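PDB 5CYX: cadherin-related family member 2, which probably forms calcium-dependent adhesion complexes with CDHR5 on adjacent microvilli, thereby controlling how microvilli pack at the apical membrane of epithelial cells. Local coordinates for residues Ser111-Thr117 against Ser209-Glu215; Glu215-Pro220 against Glu304-Ile309; Gly238-Val244 against Asp275-Val280; Tyr259-Thr265 against Val296-Ala302. All blocks are in the same frame, centred on the assembly; numbering follows the deposited sequence.

How the contacts relate
Contacts 1 and 2 come in succession along an elongated chain of cadherin repeats, and contacts 3 and 4 lie side by side beyond them. Contact 1 pairs the first and last strands of the second repeat and runs out into a calcium site. Contact 2, whose centre lies about 17 Å further on, shares Glu215 and a calcium ion with it and joins the linker to the third repeat. Contacts 3 and 4 fall inside the chain loop that contact 2 closes; their segments alternate in sequence, and their centres are about 12 Å apart. They belong to the two facing sheets of the third repeat, which meet, for example, where Ile278 touches Val300. The series thus leads from one repeat, through the calcium-bound linker, into the sandwich of the next.

Contact 1: Ser111-Thr117 against Ser209-Glu215; sequences STSINET and SISVIDE. With CA (calcium ion), chain E.
Ile114 and Ile210 mark the tightly packed face of this parallel strand pair. CD1 of Ile114 lies 3.6 Å from CG2 of Ile210, and both side chains reach Val124 on strand 123-126. Ile114 carries CG1 between its backbone N and carbonyl carbon (chi1 63°), which brings CD1 over the Ile210 branch. The other face, which includes Ser111, Ser113, Ser209 and Ser211, is looser: Ser113 OG comes no nearer than 3.9 Å to Ser211 CB, Ile213 CD1 lies 3.7 Å from Asn115 ND2, and a water joins Ser211 OG to the carbonyl O of Thr112. Backbone bonds alternate, among them Ile114 N to Ser211 O at 2.9 Å. Past the strands, Glu116 OE2 binds calcium at 2.3 Å and accepts Glu215 N from above the carboxylate plane, 48° out of it; OE1 takes Tyr174 N and a water. Asp214 OD1 and Glu215 O bind the same ion, and Asp217, Asp250 and a water complete its shell; Asp214 OD2 bonds Gly252 N. Glu215 OE1 accepts Thr117 N at 2.8 Å. Glu116 OE2 and Asp214 OD1, both on the calcium, lie 3.0 Å apart; the cation probably offsets their charges and orders this end of the repeat.

Contact 2: Glu215-Pro220 against Glu304-Ile309; sequences EPDLDP and EKNLNI. With CA (calcium ion), chain E; CA (calcium ion), chain F.
Ile309, Glu304 and Pro216 have most of the buried surface here, and they divide it into an apolar patch beside one calcium and a carboxylate end at the other. In the patch, Ile309 lies obliquely across the Pro216 ring, its CG2 3.8 Å from Pro216 CD. The backbone fixes the pair: Ile309 N donates to Pro216 O at 3.0 Å, with an N-H...O angle of 156°. A chi1 of 59° splits the Ile309 branches, sending CD1 to Asp217 CB, 3.9 Å away, while CG2 remains by the proline. The Asp217 carboxylate binds calcium through OD1, an ion that Glu215 O also holds, while its CB meets Ile309.

At the second end, the extended Glu304 side chain delivers its carboxylate to the other calcium with both oxygens, OE1 at 2.4 Å and OE2 at 2.5 Å. This bidentate grip limits rotation of the carboxylate. Leu218 O binds the same ion at 2.3 Å, and two waters with Asp248 and Asp250 complete the shell. Glu304 OE2 also lies 3.2 Å from Pro220 CD, a packing contact on the ring.

The contact therefore lies between strands. Residues 215-220 link strand 206-213 to strand 220-222. Residues 304-309 run from the end of strand 295-304 into the loop before strand 315-324, with Ala314 touching both Asp219 and Glu304.

Contact 3: Gly238-Val244 against Asp275-Val280; sequences GTSVLTV and DGVIFV
Ile278 packs alongside Leu242, the two side chains pointing the same way from adjacent antiparallel strands. Its CB lies 3.5 Å from the carbonyl O of Leu242, the acceptor of Ile278 N at 2.9 Å and a nearly straight 172°. From there CG2 turns toward Val241, 4.3 Å from its CB, whereas CG1 passes back over Leu242 O. The tip, CD1, ends 3.7 Å from Leu242 CD2 and 4.3 Å from Val244 CG1; beyond these segments Ile278 also reaches Ile272 and Val300.

The pairing changes step midway in a beta bulge. Ser240 faces Phe279 and Thr243 faces Val277, so Val241 and Leu242 both lie opposite Ile278. Val241, with psi -55°, supplies the kink: its N bonds Ile278 O at 2.8 Å while Leu242 O takes Ile278 N. Beyond, Val244 N donates to Gly276 O. The opposite face, with Ser240, Thr243, Val277 and Phe279, is mixed; Ser240 OG and Thr243 OG1 each lie 3.9 Å from a methyl of Val277, CG1 and CG2 respectively.

An aliphatic inner face, a mixed outer face and a bulged pairing of the two central strands are consistent with one sheet of the cadherin beta sandwich, whose inner side rests on strands 228-231 and 295-304.

Contact 4: Tyr259-Thr265 against Val296-Ala302; sequences YSVSNST and VQIQVTA
A classic beta bulge interrupts this antiparallel pairing in the third cadherin repeat: two residues, Ser262 and Asn263, stand opposite the single Gln299. Ser262 N donates to Gln299 O at 2.9 Å, and Gln299 N returns a bond to Asn263 O at 2.7 Å. The bulge turns the Ser262 side chain toward the other strand, where OG lies 2.5 Å from Thr301 OG1 in a hydrogen bond whose direction is open. Gln299 OE1, carried there by an extended chain with CG anti to the backbone N (chi1 -165°), is 3.0 Å from the same OG, a possible second acceptor.

Either side of the bulge the pairing is regular. Ser260 and Thr301 bond in both directions, Thr301 N to Ser260 O being nearly straight at 175°; further on, Thr265 N reaches Gln297 O.

The opposite face is mostly apolar. Ala302 CB sits 3.9 Å from Tyr259 CE2, obliquely to the ring, whose OH bonds Ala246 N. Ser264 CB presses tightly on Ile298 CD1 at 3.3 Å, closer than usual van der Waals contact.

Through Val300 and Ala302 this face meets strand 240-248, as expected of the second sheet of a cadherin Greek-key sandwich.

Contact 1: Ser111-Thr117 against Ser209-Glu215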
loop_
_atom_site.group_PDB
_atom_site.type_symbol
_atom_site.label_atom_id
_atom_site.label_comp_id
_atom_site.label_asym_id
_atom_site.label_seq_id
_atom_site.Cartn_x
_atom_site.Cartn_y
_atom_site.Cartn_z
ATOM N N SER A 111 6.961 11.294 17.121
ATOM C CA SER A 111 5.574 11.436 17.518
ATOM C C SER A 111 4.757 12.146 16.427
ATOM O O SER A 111 5.293 12.939 15.652
ATOM C CB SER A 111 5.450 12.169 18.834
ATOM O OG SER A 111 5.986 13.466 18.685
ATOM N N THR A 112 3.462 11.863 16.363
ATOM C CA THR A 112 2.601 12.547 15.439
ATOM C C THR A 112 1.157 12.464 15.940
ATOM O O THR A 112 0.827 11.634 16.822
ATOM C CB THR A 112 2.740 11.878 14.018
ATOM O OG1 THR A 112 2.085 12.666 13.046
ATOM C CG2 THR A 112 2.108 10.505 13.999
ATOM N N SER A 113 0.298 13.304 15.373
ATOM C CA SER A 113 -1.127 13.261 15.653
ATOM C C SER A 113 -1.921 12.938 14.388
ATOM O O SER A 113 -1.607 13.465 13.314
ATOM C CB SER A 113 -1.618 14.598 16.177
ATOM O OG SER A 113 -0.948 14.871 17.358
ATOM N N ILE A 114 -2.973 12.146 14.535
ATOM C CA ILE A 114 -3.892 11.917 13.428
ATOM C C ILE A 114 -5.340 11.989 13.866
ATOM O O ILE A 114 -5.680 11.636 15.011
ATOM C CB ILE A 114 -3.625 10.583 12.737
ATOM C CG1 ILE A 114 -3.870 9.416 13.703
ATOM C CG2 ILE A 114 -2.219 10.563 12.165
ATOM C CD1 ILE A 114 -3.395 8.091 13.189
ATOM N N ASN A 115 -6.177 12.473 12.955
ATOM C CA ASN A 115 -7.605 12.513 13.156
ATOM C C ASN A 115 -8.138 11.103 13.180
ATOM O O ASN A 115 -7.715 10.279 12.359
ATOM C CB ASN A 115 -8.305 13.214 11.981
ATOM C CG ASN A 115 -8.169 14.716 12.019
ATOM O OD1 ASN A 115 -8.395 15.369 11.021
ATOM N ND2 ASN A 115 -7.777 15.253 13.104
ATOM N N GLU A 116 -9.124 10.856 14.030
ATOM C CA GLU A 116 -9.680 9.486 14.114
ATOM C C GLU A 116 -10.413 9.117 12.810
ATOM O O GLU A 116 -10.506 7.929 12.539
ATOM C CB GLU A 116 -10.587 9.285 15.314
ATOM C CG GLU A 116 -11.986 9.860 15.228
ATOM C CD GLU A 116 -12.797 9.777 16.530
ATOM O OE1 GLU A 116 -12.689 8.807 17.370
ATOM O OE2 GLU A 116 -13.639 10.702 16.680
ATOM N N THR A 117 -10.923 10.094 12.039
ATOM C CA THR A 117 -11.576 9.783 10.711
ATOM C C THR A 117 -10.592 9.534 9.567
ATOM O O THR A 117 -11.026 9.314 8.464
ATOM C CB THR A 117 -12.561 10.868 10.215
ATOM O OG1 THR A 117 -11.901 12.122 10.197
ATOM C CG2 THR A 117 -13.782 10.958 11.096
ATOM N N SER A 209 5.144 7.315 18.559
ATOM C CA SER A 209 4.012 7.669 19.388
ATOM C C SER A 209 2.944 8.361 18.571
ATOM O O SER A 209 3.195 9.428 17.993
ATOM C CB SER A 209 4.470 8.613 20.493
ATOM O OG SER A 209 5.459 7.948 21.256
ATOM N N ILE A 210 1.752 7.752 18.522
ATOM C CA ILE A 210 0.618 8.294 17.774
ATOM C C ILE A 210 -0.495 8.806 18.672
ATOM O O ILE A 210 -1.048 8.014 19.405
ATOM C CB ILE A 210 0.071 7.235 16.802
ATOM C CG1 ILE A 210 1.210 6.732 15.901
ATOM C CG2 ILE A 210 -1.061 7.805 15.955
ATOM C CD1 ILE A 210 0.855 5.536 15.105
ATOM N N SER A 211 -0.817 10.113 18.639
ATOM C CA SER A 211 -2.028 10.624 19.305
ATOM C C SER A 211 -3.228 10.621 18.328
ATOM O O SER A 211 -3.120 11.093 17.230
ATOM C CB SER A 211 -1.833 12.022 19.882
ATOM O OG SER A 211 -0.634 12.041 20.611
ATOM N N VAL A 212 -4.360 10.076 18.764
ATOM C CA VAL A 212 -5.581 10.131 17.999
ATOM C C VAL A 212 -6.413 11.273 18.494
ATOM O O VAL A 212 -6.648 11.383 19.710
ATOM C CB VAL A 212 -6.388 8.838 18.171
ATOM C CG1 VAL A 212 -7.598 8.851 17.226
ATOM C CG2 VAL A 212 -5.484 7.643 17.899
ATOM N N ILE A 213 -6.860 12.102 17.563
ATOM C CA ILE A 213 -7.653 13.292 17.825
ATOM C C ILE A 213 -9.119 12.946 17.705
ATOM O O ILE A 213 -9.589 12.370 16.691
ATOM C CB ILE A 213 -7.305 14.396 16.799
ATOM C CG1 ILE A 213 -5.871 14.884 17.009
ATOM C CG2 ILE A 213 -8.302 15.562 16.825
ATOM C CD1 ILE A 213 -5.367 15.730 15.833
ATOM N N ASP A 214 -9.858 13.288 18.742
ATOM C CA ASP A 214 -11.275 13.003 18.808
ATOM C C ASP A 214 -12.004 14.006 17.911
ATOM O O ASP A 214 -11.766 15.243 17.989
ATOM C CB ASP A 214 -11.787 13.078 20.245
ATOM C CG ASP A 214 -13.130 12.398 20.434
ATOM O OD1 ASP A 214 -13.720 11.785 19.443
ATOM O OD2 ASP A 214 -13.580 12.457 21.588
ATOM N N GLU A 215 -12.857 13.463 17.037
ATOM C CA GLU A 215 -13.669 14.293 16.147
ATOM C C GLU A 215 -15.150 14.122 16.473
ATOM O O GLU A 215 -15.523 13.119 17.020
ATOM C CB GLU A 215 -13.398 13.942 14.701
ATOM C CG GLU A 215 -12.004 14.329 14.219
ATOM C CD GLU A 215 -11.842 13.949 12.741
ATOM O OE1 GLU A 215 -11.575 12.770 12.396
ATOM O OE2 GLU A 215 -12.021 14.837 11.909
HETATM CA CA CA E . -15.430 11.072 18.033
HETATM O O HOH W 1 1.856 11.689 19.672
HETATM O O HOH W 2 -14.914 8.866 18.749
#

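Contact 2: Glu215-Pro220 against Glu304-Ile309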
loop_
_atom_site.group_PDB
_atom_site.type_symbol
_atom_site.label_atom_id
_atom_site.label_comp_id
_atom_site.label_asym_id
_atom_site.label_seq_id
_atom_site.Cartn_x
_atom_site.Cartn_y
_atom_site.Cartn_z
ATOM N N GLU A 215 -12.857 13.463 17.037
ATOM C CA GLU A 215 -13.669 14.293 16.147
ATOM C C GLU A 215 -15.150 14.122 16.473
ATOM O O GLU A 215 -15.523 13.119 17.020
ATOM C CB GLU A 215 -13.398 13.942 14.701
ATOM C CG GLU A 215 -12.004 14.329 14.219
ATOM C CD GLU A 215 -11.842 13.949 12.741
ATOM O OE1 GLU A 215 -11.575 12.770 12.396
ATOM O OE2 GLU A 215 -12.021 14.837 11.909
ATOM N N PRO A 216 -15.977 15.138 16.192
ATOM C CA PRO A 216 -17.346 15.078 16.670
ATOM C C PRO A 216 -18.222 14.190 15.775
ATOM O O PRO A 216 -18.746 14.659 14.770
ATOM C CB PRO A 216 -17.791 16.528 16.652
ATOM C CG PRO A 216 -16.944 17.185 15.608
ATOM C CD PRO A 216 -15.630 16.465 15.636
ATOM N N ASP A 217 -18.322 12.912 16.137
ATOM C CA ASP A 217 -19.148 11.970 15.382
ATOM C C ASP A 217 -19.908 10.977 16.242
ATOM O O ASP A 217 -20.334 9.961 15.734
ATOM C CB ASP A 217 -18.257 11.192 14.406
ATOM C CG ASP A 217 -17.196 10.337 15.106
ATOM O OD1 ASP A 217 -16.954 10.425 16.349
ATOM O OD2 ASP A 217 -16.582 9.559 14.370
ATOM N N LEU A 218 -20.074 11.272 17.524
ATOM C CA LEU A 218 -20.898 10.479 18.392
ATOM C C LEU A 218 -21.924 11.415 18.989
ATOM O O LEU A 218 -21.604 12.559 19.425
ATOM C CB LEU A 218 -20.036 9.826 19.466
ATOM C CG LEU A 218 -19.025 8.792 18.975
ATOM C CD1 LEU A 218 -18.111 8.391 20.111
ATOM C CD2 LEU A 218 -19.760 7.553 18.455
ATOM N N ASP A 219 -23.165 10.945 19.022
ATOM C CA ASP A 219 -24.264 11.738 19.554
ATOM C C ASP A 219 -24.170 11.846 21.088
ATOM O O ASP A 219 -23.493 11.038 21.718
ATOM C CB ASP A 219 -25.628 11.142 19.127
ATOM C CG ASP A 219 -25.966 11.404 17.641
ATOM O OD1 ASP A 219 -25.340 12.280 16.992
ATOM O OD2 ASP A 219 -26.875 10.724 17.125
ATOM N N PRO A 220 -24.839 12.851 21.681
ATOM C CA PRO A 220 -24.944 12.953 23.143
ATOM C C PRO A 220 -25.839 11.895 23.776
ATOM O O PRO A 220 -26.760 11.420 23.127
ATOM C CB PRO A 220 -25.584 14.317 23.343
ATOM C CG PRO A 220 -26.408 14.495 22.124
ATOM C CD PRO A 220 -25.584 13.928 21.006
ATOM N N GLU A 304 -26.131 19.003 20.635
ATOM C CA GLU A 304 -24.814 19.582 20.792
ATOM C C GLU A 304 -24.799 20.937 20.118
ATOM O O GLU A 304 -25.563 21.194 19.200
ATOM C CB GLU A 304 -23.731 18.662 20.242
ATOM C CG GLU A 304 -23.601 17.396 21.080
ATOM C CD GLU A 304 -22.604 16.377 20.562
ATOM O OE1 GLU A 304 -21.729 16.703 19.756
ATOM O OE2 GLU A 304 -22.629 15.233 21.025
ATOM N N LYS A 305 -23.938 21.817 20.584
ATOM C CA LYS A 305 -23.933 23.174 20.063
ATOM C C LYS A 305 -23.293 23.252 18.699
ATOM O O LYS A 305 -23.716 24.035 17.877
ATOM C CB LYS A 305 -23.270 24.131 21.045
ATOM C CG LYS A 305 -24.186 24.452 22.226
ATOM C CD LYS A 305 -23.769 25.701 23.007
ATOM C CE LYS A 305 -24.125 26.990 22.294
ATOM N NZ LYS A 305 -23.598 28.161 23.057
ATOM N N ASN A 306 -22.284 22.431 18.456
ATOM C CA ASN A 306 -21.624 22.377 17.167
ATOM C C ASN A 306 -22.113 21.194 16.346
ATOM O O ASN A 306 -22.543 20.169 16.894
ATOM C CB ASN A 306 -20.111 22.301 17.360
ATOM C CG ASN A 306 -19.580 23.522 18.094
ATOM O OD1 ASN A 306 -19.419 23.520 19.315
ATOM N ND2 ASN A 306 -19.403 24.597 17.363
ATOM N N LEU A 307 -22.033 21.361 15.025
ATOM C CA LEU A 307 -22.456 20.331 14.088
ATOM C C LEU A 307 -21.416 19.244 14.089
ATOM O O LEU A 307 -20.254 19.493 14.356
ATOM C CB LEU A 307 -22.629 20.905 12.664
ATOM C CG LEU A 307 -23.659 22.043 12.503
ATOM C CD1 LEU A 307 -23.669 22.530 11.060
ATOM C CD2 LEU A 307 -25.057 21.642 12.942
ATOM N N ASN A 308 -21.840 18.040 13.765
ATOM C CA ASN A 308 -20.928 16.922 13.659
ATOM C C ASN A 308 -20.077 17.024 12.394
ATOM O O ASN A 308 -20.238 17.955 11.616
ATOM C CB ASN A 308 -21.683 15.586 13.831
ATOM C CG ASN A 308 -22.623 15.230 12.658
ATOM O OD1 ASN A 308 -22.536 15.750 11.540
ATOM N ND2 ASN A 308 -23.502 14.297 12.928
ATOM N N ILE A 309 -19.155 16.088 12.216
ATOM C CA ILE A 309 -18.283 16.051 11.034
ATOM C C ILE A 309 -19.010 16.022 9.682
ATOM O O ILE A 309 -18.438 16.430 8.687
ATOM C CB ILE A 309 -17.301 14.849 11.048
ATOM C CG1 ILE A 309 -18.028 13.497 11.119
ATOM C CG2 ILE A 309 -16.329 14.970 12.208
ATOM C CD1 ILE A 309 -17.095 12.331 10.899
HETATM CA CA CA E . -15.430 11.072 18.033
HETATM CA CA CA F . -20.581 14.598 19.811
HETATM O O HOH W 3 -22.659 13.140 16.081
HETATM O O HOH W 2 -14.914 8.866 18.749
HETATM O O HOH W 4 -21.010 14.891 17.320
HETATM O O HOH W 5 -18.801 16.348 19.850
#

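Contact 3: Gly238-Val244 against Asp275-Val280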
loop_
_atom_site.group_PDB
_atom_site.type_symbol
_atom_site.label_atom_id
_atom_site.label_comp_id
_atom_site.label_asym_id
_atom_site.label_seq_id
_atom_site.Cartn_x
_atom_site.Cartn_y
_atom_site.Cartn_z
ATOM N N GLY A 238 -42.752 29.526 35.652
ATOM C CA GLY A 238 -41.302 29.454 35.903
ATOM C C GLY A 238 -40.784 28.594 37.064
ATOM O O GLY A 238 -39.596 28.588 37.332
ATOM N N THR A 239 -41.653 27.887 37.768
ATOM C CA THR A 239 -41.218 26.970 38.843
ATOM C C THR A 239 -40.366 25.821 38.291
ATOM O O THR A 239 -40.785 25.137 37.355
ATOM C CB THR A 239 -42.438 26.392 39.597
ATOM O OG1 THR A 239 -43.250 27.452 40.087
ATOM C CG2 THR A 239 -42.025 25.529 40.801
ATOM N N SER A 240 -39.184 25.601 38.873
ATOM C CA SER A 240 -38.374 24.417 38.547
ATOM C C SER A 240 -39.119 23.134 38.892
ATOM O O SER A 240 -39.803 23.062 39.900
ATOM C CB SER A 240 -37.068 24.389 39.331
ATOM O OG SER A 240 -36.260 25.475 38.981
ATOM N N VAL A 241 -38.958 22.133 38.043
ATOM C CA VAL A 241 -39.562 20.842 38.232
ATOM C C VAL A 241 -38.462 19.795 38.404
ATOM O O VAL A 241 -38.470 19.040 39.376
ATOM C CB VAL A 241 -40.479 20.510 37.048
ATOM C CG1 VAL A 241 -41.128 19.131 37.225
ATOM C CG2 VAL A 241 -41.547 21.571 36.938
ATOM N N LEU A 242 -37.545 19.721 37.447
ATOM C CA LEU A 242 -36.345 18.879 37.566
ATOM C C LEU A 242 -35.301 19.241 36.526
ATOM O O LEU A 242 -35.600 19.907 35.521
ATOM C CB LEU A 242 -36.668 17.391 37.427
ATOM C CG LEU A 242 -36.901 16.826 36.020
ATOM C CD1 LEU A 242 -36.831 15.316 36.066
ATOM C CD2 LEU A 242 -38.221 17.323 35.437
ATOM N N THR A 243 -34.092 18.749 36.769
ATOM C CA THR A 243 -32.975 18.892 35.865
ATOM C C THR A 243 -32.689 17.567 35.178
ATOM O O THR A 243 -32.535 16.540 35.849
ATOM C CB THR A 243 -31.735 19.303 36.645
ATOM O OG1 THR A 243 -32.107 20.372 37.509
ATOM C CG2 THR A 243 -30.589 19.754 35.693
ATOM N N VAL A 244 -32.619 17.594 33.847
ATOM C CA VAL A 244 -32.071 16.475 33.082
ATOM C C VAL A 244 -30.706 16.874 32.573
ATOM O O VAL A 244 -30.394 18.059 32.482
ATOM C CB VAL A 244 -32.966 16.028 31.904
ATOM C CG1 VAL A 244 -34.267 15.449 32.431
ATOM C CG2 VAL A 244 -33.268 17.159 30.938
ATOM N N ASP A 275 -29.635 24.815 30.244
ATOM C CA ASP A 275 -28.951 24.079 31.292
ATOM C C ASP A 275 -29.704 22.801 31.753
ATOM O O ASP A 275 -29.360 22.253 32.779
ATOM C CB ASP A 275 -28.635 24.990 32.487
ATOM C CG ASP A 275 -29.875 25.436 33.255
ATOM O OD1 ASP A 275 -31.028 25.240 32.796
ATOM O OD2 ASP A 275 -29.682 26.027 34.336
ATOM N N GLY A 276 -30.732 22.376 31.013
ATOM C CA GLY A 276 -31.475 21.148 31.306
ATOM C C GLY A 276 -32.599 21.250 32.337
ATOM O O GLY A 276 -33.223 20.235 32.674
ATOM N N VAL A 277 -32.884 22.458 32.818
ATOM C CA VAL A 277 -33.912 22.644 33.831
ATOM C C VAL A 277 -35.271 22.838 33.188
ATOM O O VAL A 277 -35.498 23.812 32.410
ATOM C CB VAL A 277 -33.664 23.873 34.719
ATOM C CG1 VAL A 277 -34.826 24.055 35.693
ATOM C CG2 VAL A 277 -32.349 23.743 35.476
ATOM N N ILE A 278 -36.182 21.980 33.608
ATOM C CA ILE A 278 -37.549 21.933 33.131
ATOM C C ILE A 278 -38.431 22.745 34.068
ATOM O O ILE A 278 -38.457 22.513 35.278
ATOM C CB ILE A 278 -38.054 20.470 33.062
ATOM C CG1 ILE A 278 -37.321 19.715 31.939
ATOM C CG2 ILE A 278 -39.577 20.421 32.889
ATOM C CD1 ILE A 278 -37.521 18.208 31.952
ATOM N N PHE A 279 -39.171 23.686 33.490
ATOM C CA PHE A 279 -39.964 24.624 34.256
ATOM C C PHE A 279 -41.434 24.661 33.837
ATOM O O PHE A 279 -41.789 24.277 32.709
ATOM C CB PHE A 279 -39.359 26.028 34.194
ATOM C CG PHE A 279 -39.180 26.596 32.794
ATOM C CD1 PHE A 279 -40.180 27.361 32.201
ATOM C CD2 PHE A 279 -37.980 26.429 32.105
ATOM C CE1 PHE A 279 -40.006 27.941 30.945
ATOM C CE2 PHE A 279 -37.802 26.967 30.839
ATOM C CZ PHE A 279 -38.807 27.749 30.261
ATOM N N VAL A 280 -42.267 25.152 34.764
ATOM C CA VAL A 280 -43.688 25.394 34.506
ATOM C C VAL A 280 -43.811 26.578 33.533
ATOM O O VAL A 280 -43.305 27.682 33.818
ATOM C CB VAL A 280 -44.458 25.662 35.822
ATOM C CG1 VAL A 280 -45.853 26.236 35.542
ATOM C CG2 VAL A 280 -44.541 24.382 36.662
#

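Contact 4: Tyr259-Thr265 against Val296-Ala302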
loop_
_atom_site.group_PDB
_atom_site.type_symbol
_atom_site.label_atom_id
_atom_site.label_comp_id
_atom_site.label_asym_id
_atom_site.label_seq_id
_atom_site.Cartn_x
_atom_site.Cartn_y
_atom_site.Cartn_z
ATOM N N TYR A 259 -31.079 21.974 25.165
ATOM C CA TYR A 259 -32.249 21.107 25.298
ATOM C C TYR A 259 -33.440 21.854 24.750
ATOM O O TYR A 259 -33.468 23.055 24.762
ATOM C CB TYR A 259 -32.502 20.769 26.784
ATOM C CG TYR A 259 -31.281 20.179 27.476
ATOM C CD1 TYR A 259 -30.301 20.987 28.083
ATOM C CD2 TYR A 259 -31.100 18.831 27.510
ATOM C CE1 TYR A 259 -29.173 20.419 28.690
ATOM C CE2 TYR A 259 -29.997 18.271 28.103
ATOM C CZ TYR A 259 -29.051 19.033 28.703
ATOM O OH TYR A 259 -27.986 18.354 29.251
ATOM N N SER A 260 -34.421 21.131 24.247
ATOM C CA SER A 260 -35.734 21.693 23.905
ATOM C C SER A 260 -36.768 20.584 24.127
ATOM O O SER A 260 -36.427 19.425 24.110
ATOM C CB SER A 260 -35.760 22.177 22.453
ATOM O OG SER A 260 -35.343 21.129 21.577
ATOM N N VAL A 261 -37.994 20.989 24.414
ATOM C CA VAL A 261 -39.122 20.113 24.519
ATOM C C VAL A 261 -39.613 19.952 23.091
ATOM O O VAL A 261 -40.070 20.919 22.463
ATOM C CB VAL A 261 -40.229 20.693 25.405
ATOM C CG1 VAL A 261 -41.439 19.762 25.413
ATOM C CG2 VAL A 261 -39.696 20.870 26.811
ATOM N N SER A 262 -39.467 18.731 22.589
ATOM C CA SER A 262 -39.783 18.390 21.204
ATOM C C SER A 262 -41.223 17.891 21.049
ATOM O O SER A 262 -41.742 17.843 19.931
ATOM C CB SER A 262 -38.784 17.339 20.686
ATOM O OG SER A 262 -38.359 16.460 21.722
ATOM N N ASN A 263 -41.852 17.504 22.166
ATOM C CA ASN A 263 -43.193 16.944 22.154
ATOM C C ASN A 263 -43.754 16.756 23.550
ATOM O O ASN A 263 -42.993 16.550 24.497
ATOM C CB ASN A 263 -43.179 15.571 21.477
ATOM C CG ASN A 263 -44.345 15.385 20.560
ATOM O OD1 ASN A 263 -45.486 15.647 20.937
ATOM N ND2 ASN A 263 -44.072 14.966 19.336
ATOM N N SER A 264 -45.085 16.777 23.671
ATOM C CA SER A 264 -45.739 16.364 24.911
ATOM C C SER A 264 -47.241 16.037 24.809
ATOM O O SER A 264 -47.914 16.335 23.822
ATOM C CB SER A 264 -45.574 17.450 25.978
ATOM O OG SER A 264 -46.552 18.449 25.860
ATOM N N THR A 265 -47.741 15.430 25.875
ATOM C CA THR A 265 -49.162 15.458 26.197
ATOM C C THR A 265 -49.301 16.761 27.008
ATOM O O THR A 265 -48.549 16.973 27.952
ATOM C CB THR A 265 -49.568 14.219 27.017
ATOM O OG1 THR A 265 -48.983 14.277 28.324
ATOM C CG2 THR A 265 -49.091 12.931 26.321
ATOM N N VAL A 296 -48.241 14.109 33.125
ATOM C CA VAL A 296 -47.832 14.591 31.824
ATOM C C VAL A 296 -46.553 13.880 31.393
ATOM O O VAL A 296 -45.609 13.761 32.177
ATOM C CB VAL A 296 -47.559 16.096 31.873
ATOM C CG1 VAL A 296 -47.462 16.650 30.470
ATOM C CG2 VAL A 296 -48.671 16.815 32.632
ATOM N N GLN A 297 -46.531 13.417 30.142
ATOM C CA GLN A 297 -45.324 12.882 29.520
ATOM C C GLN A 297 -44.751 13.924 28.550
ATOM O O GLN A 297 -45.492 14.540 27.777
ATOM C CB GLN A 297 -45.612 11.555 28.805
ATOM C CG GLN A 297 -45.903 10.384 29.758
ATOM C CD GLN A 297 -45.616 9.032 29.139
ATOM O OE1 GLN A 297 -46.395 8.073 29.280
ATOM N NE2 GLN A 297 -44.488 8.936 28.450
ATOM N N ILE A 298 -43.431 14.102 28.599
ATOM C CA ILE A 298 -42.715 15.195 27.884
ATOM C C ILE A 298 -41.481 14.641 27.189
ATOM O O ILE A 298 -40.689 13.956 27.835
ATOM C CB ILE A 298 -42.356 16.331 28.881
ATOM C CG1 ILE A 298 -43.170 17.563 28.567
ATOM C CG2 ILE A 298 -40.896 16.754 28.883
ATOM C CD1 ILE A 298 -44.557 17.499 29.130
ATOM N N GLN A 299 -41.341 14.905 25.885
ATOM C CA GLN A 299 -40.140 14.540 25.144
ATOM C C GLN A 299 -39.109 15.694 25.154
ATOM O O GLN A 299 -39.393 16.785 24.672
ATOM C CB GLN A 299 -40.471 14.187 23.703
ATOM C CG GLN A 299 -39.333 13.456 22.995
ATOM C CD GLN A 299 -39.632 13.222 21.535
ATOM O OE1 GLN A 299 -40.044 14.142 20.833
ATOM N NE2 GLN A 299 -39.441 11.991 21.068
ATOM N N VAL A 300 -37.919 15.400 25.680
ATOM C CA VAL A 300 -36.793 16.295 25.712
ATOM C C VAL A 300 -35.741 15.842 24.693
ATOM O O VAL A 300 -35.339 14.660 24.640
ATOM C CB VAL A 300 -36.190 16.377 27.128
ATOM C CG1 VAL A 300 -34.890 17.170 27.128
ATOM C CG2 VAL A 300 -37.183 17.025 28.076
ATOM N N THR A 301 -35.293 16.819 23.910
ATOM C CA THR A 301 -34.285 16.624 22.886
ATOM C C THR A 301 -33.069 17.423 23.321
ATOM O O THR A 301 -33.209 18.577 23.688
ATOM C CB THR A 301 -34.791 17.128 21.521
ATOM O OG1 THR A 301 -35.893 16.316 21.114
ATOM C CG2 THR A 301 -33.716 17.069 20.460
ATOM N N ALA A 302 -31.909 16.768 23.329
ATOM C CA ALA A 302 -30.628 17.372 23.634
ATOM C C ALA A 302 -29.869 17.466 22.331
ATOM O O ALA A 302 -29.811 16.512 21.590
ATOM C CB ALA A 302 -29.863 16.510 24.627
HETATM O O HOH W 6 -32.462 20.389 21.610
#